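Local atomic coordinates of arginyl-trna synthetase (Thermus thermophilus, PDB entry 1IQ0), a protein that probably attaches L-arginine to its cognate tRNA(Arg) at the expense of ATP, as a monomeric class I aminoacyl-tRNA synthetase. Residues Leu495-Pro500 against Glu560-Leu565. Numbering follows the deposited sequence.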
ATOM      1  N   LEU A 495      21.304  12.922  28.644  1.00 32.59           N
ATOM      2  CA  LEU A 495      19.919  13.362  28.546  1.00 32.97           C
ATOM      3  C   LEU A 495      19.589  14.623  29.334  1.00 31.26           C
ATOM      4  O   LEU A 495      18.709  15.388  28.937  1.00 33.82           O
ATOM      5  CB  LEU A 495      18.980  12.229  28.972  1.00 42.51           C
ATOM      6  CG  LEU A 495      19.184  10.878  28.277  1.00 39.47           C
ATOM      7  CD1 LEU A 495      18.073   9.934  28.696  1.00 38.73           C
ATOM      8  CD2 LEU A 495      19.186  11.044  26.766  1.00 38.47           C
ATOM      9  N   SER A 496      20.294  14.854  30.438  1.00 30.88           N
ATOM     10  CA  SER A 496      20.027  16.031  31.270  1.00 30.11           C
ATOM     11  C   SER A 496      20.324  17.370  30.584  1.00 30.66           C
ATOM     12  O   SER A 496      19.809  18.408  31.002  1.00 31.51           O
ATOM     13  CB  SER A 496      20.825  15.951  32.577  1.00 43.46           C
ATOM     14  OG  SER A 496      22.214  16.125  32.346  1.00 44.47           O
ATOM     15  N   GLN A 497      21.149  17.351  29.539  1.00 29.98           N
ATOM     16  CA  GLN A 497      21.488  18.584  28.827  1.00 29.47           C
ATOM     17  C   GLN A 497      20.512  18.932  27.691  1.00 30.07           C
ATOM     18  O   GLN A 497      20.703  19.916  26.978  1.00 28.66           O
ATOM     19  CB  GLN A 497      22.919  18.500  28.273  1.00 32.89           C
ATOM     20  CG  GLN A 497      24.013  18.443  29.348  1.00 29.22           C
ATOM     21  CD  GLN A 497      25.406  18.596  28.765  1.00 30.83           C
ATOM     22  OE1 GLN A 497      25.719  19.611  28.142  1.00 30.89           O
ATOM     23  NE2 GLN A 497      26.252  17.586  28.962  1.00 27.19           N
ATOM     24  N   ALA A 498      19.460  18.135  27.540  1.00 33.81           N
ATOM     25  CA  ALA A 498      18.471  18.363  26.488  1.00 30.33           C
ATOM     26  C   ALA A 498      17.768  19.714  26.590  1.00 30.48           C
ATOM     27  O   ALA A 498      17.419  20.163  27.678  1.00 35.26           O
ATOM     28  CB  ALA A 498      17.432  17.239  26.503  1.00 24.00           C
ATOM     29  N   THR A 499      17.562  20.358  25.444  1.00 20.62           N
ATOM     30  CA  THR A 499      16.866  21.644  25.397  1.00 23.13           C
ATOM     31  C   THR A 499      15.478  21.382  24.794  1.00 26.05           C
ATOM     32  O   THR A 499      15.198  20.274  24.346  1.00 26.26           O
ATOM     33  CB  THR A 499      17.612  22.672  24.491  1.00 24.64           C
ATOM     34  OG1 THR A 499      17.474  22.291  23.111  1.00 22.89           O
ATOM     35  CG2 THR A 499      19.111  22.724  24.845  1.00 22.61           C
ATOM     36  N   PRO A 500      14.591  22.391  24.789  1.00 24.41           N
ATOM     37  CA  PRO A 500      13.255  22.207  24.216  1.00 26.22           C
ATOM     38  C   PRO A 500      13.314  21.741  22.753  1.00 27.20           C
ATOM     39  O   PRO A 500      12.351  21.159  22.246  1.00 26.63           O
ATOM     40  CB  PRO A 500      12.626  23.592  24.361  1.00 23.54           C
ATOM     41  CG  PRO A 500      13.226  24.085  25.650  1.00 22.97           C
ATOM     42  CD  PRO A 500      14.689  23.690  25.482  1.00 24.79           C
ATOM     43  N   GLU A 560      30.546  18.442  25.434  1.00 26.97           N
ATOM     44  CA  GLU A 560      30.457  17.046  25.837  1.00 29.42           C
ATOM     45  C   GLU A 560      29.115  16.756  26.489  1.00 27.23           C
ATOM     46  O   GLU A 560      28.625  17.551  27.282  1.00 28.22           O
ATOM     47  CB  GLU A 560      31.585  16.710  26.813  1.00 45.82           C
ATOM     48  CG  GLU A 560      31.594  15.261  27.265  1.00 57.85           C
ATOM     49  CD  GLU A 560      32.812  14.932  28.101  1.00 63.58           C
ATOM     50  OE1 GLU A 560      33.939  15.086  27.586  1.00 67.58           O
ATOM     51  OE2 GLU A 560      32.645  14.523  29.270  1.00 65.12           O
ATOM     52  N   GLY A 561      28.528  15.615  26.146  1.00 24.80           N
ATOM     53  CA  GLY A 561      27.237  15.247  26.701  1.00 22.13           C
ATOM     54  C   GLY A 561      26.110  15.665  25.781  1.00 24.77           C
ATOM     55  O   GLY A 561      25.245  14.857  25.434  1.00 25.25           O
ATOM     56  N   LEU A 562      26.115  16.930  25.375  1.00 29.38           N
ATOM     57  CA  LEU A 562      25.084  17.442  24.479  1.00 29.59           C
ATOM     58  C   LEU A 562      25.351  16.940  23.062  1.00 31.64           C
ATOM     59  O   LEU A 562      24.420  16.602  22.330  1.00 32.04           O
ATOM     60  CB  LEU A 562      25.087  18.969  24.468  1.00 24.71           C
ATOM     61  CG  LEU A 562      23.737  19.692  24.426  1.00 23.54           C
ATOM     62  CD1 LEU A 562      23.954  21.132  23.917  1.00 19.31           C
ATOM     63  CD2 LEU A 562      22.747  18.943  23.550  1.00 23.70           C
ATOM     64  N   ARG A 563      26.624  16.907  22.678  1.00 24.47           N
ATOM     65  CA  ARG A 563      27.011  16.446  21.347  1.00 22.99           C
ATOM     66  C   ARG A 563      26.535  15.010  21.156  1.00 22.55           C
ATOM     67  O   ARG A 563      25.922  14.684  20.141  1.00 22.20           O
ATOM     68  CB  ARG A 563      28.536  16.543  21.161  1.00 22.57           C
ATOM     69  CG  ARG A 563      29.075  15.746  19.969  1.00 23.48           C
ATOM     70  CD  ARG A 563      30.497  16.164  19.554  1.00 26.02           C
ATOM     71  NE  ARG A 563      31.049  15.262  18.535  1.00 28.43           N
ATOM     72  CZ  ARG A 563      31.907  15.621  17.580  1.00 32.93           C
ATOM     73  NH1 ARG A 563      32.335  16.881  17.481  1.00 29.59           N
ATOM     74  NH2 ARG A 563      32.348  14.715  16.717  1.00 33.88           N
ATOM     75  N   GLU A 564      26.806  14.161  22.141  1.00 29.80           N
ATOM     76  CA  GLU A 564      26.396  12.764  22.085  1.00 31.46           C
ATOM     77  C   GLU A 564      24.866  12.668  22.018  1.00 31.78           C
ATOM     78  O   GLU A 564      24.320  11.895  21.237  1.00 31.69           O
ATOM     79  CB  GLU A 564      26.911  12.008  23.316  1.00 22.68           C
ATOM     80  CG  GLU A 564      28.422  11.770  23.375  1.00 29.03           C
ATOM     81  CD  GLU A 564      29.250  13.054  23.390  1.00 32.19           C
ATOM     82  OE1 GLU A 564      28.785  14.079  23.931  1.00 30.65           O
ATOM     83  OE2 GLU A 564      30.382  13.031  22.870  1.00 32.78           O
ATOM     84  N   LEU A 565      24.175  13.455  22.836  1.00 28.18           N
ATOM     85  CA  LEU A 565      22.716  13.443  22.831  1.00 25.92           C
ATOM     86  C   LEU A 565      22.171  13.785  21.445  1.00 24.93           C
ATOM     87  O   LEU A 565      21.286  13.094  20.932  1.00 25.62           O
ATOM     88  CB  LEU A 565      22.163  14.447  23.846  1.00 24.77           C
ATOM     89  CG  LEU A 565      20.671  14.775  23.723  1.00 27.10           C
ATOM     90  CD1 LEU A 565      19.827  13.520  23.931  1.00 28.74           C
ATOM     91  CD2 LEU A 565      20.303  15.830  24.742  1.00 20.08           C
TER
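In the DALR anticodon-binding domain, the loop between helices 470-487 and 500-509 meets the N-terminus of helix 562-583 through Gln497, which reaches Glu560 just ahead of the helix N-cap, Gly561. The one hydrogen bond between the segments runs from Gln497 NE2 to Glu560 O (2.9 Å, N-H...O angle 158°). The acceptor lies close to the amide plane of Gln497, and the donor arrives in the carbonyl plane on a lone pair. The side chain gets there extended beyond CG, with CG anti to its own carbonyl carbon (chi1 -66°). Its amide also lies against the turn: NE2 is 3.4 Å from Gly561 CA, and OE1 is 3.8 Å from Leu562 CB. A CB on Gly561 would collide with NE2, and the backbone angles of Gly561 call for glycine in any case. Gly561 N is held by Glu564 OE1 at 2.7 Å, a hydrogen bond from the N-cap residue's own N-H to a side chain in the helix's first turn, reaching the carboxylate on its syn side but clearly tilted out of its plane.

Beside this polar link, Leu565 makes the main apolar contacts, while Leu562 CG lies by Gln497 CB. With CG anti to the backbone N (chi1 166°), the two methyls of Leu565 divide the work: CD2 packs on Ala498 CA at 3.6 Å and on its CB, while CD1 meets Leu495 CD2 at 3.8 Å, where the two side chains cross at about a right angle. Helix 84-92 touches Leu495 and Ala498 as well, joining a third element to the cluster.

Shortened to an alanine, Gln497 would be likely to leave Glu560 O without this donor and Asp494 OD2 without its bond from the same NE2. With one amide nitrogen serving both acceptors, the contact couples the 3-10 turn at 495-497 to the helix start by directional bonding, and the contacts of Leu565 with Leu495 and Ala498 add an apolar patch beside it.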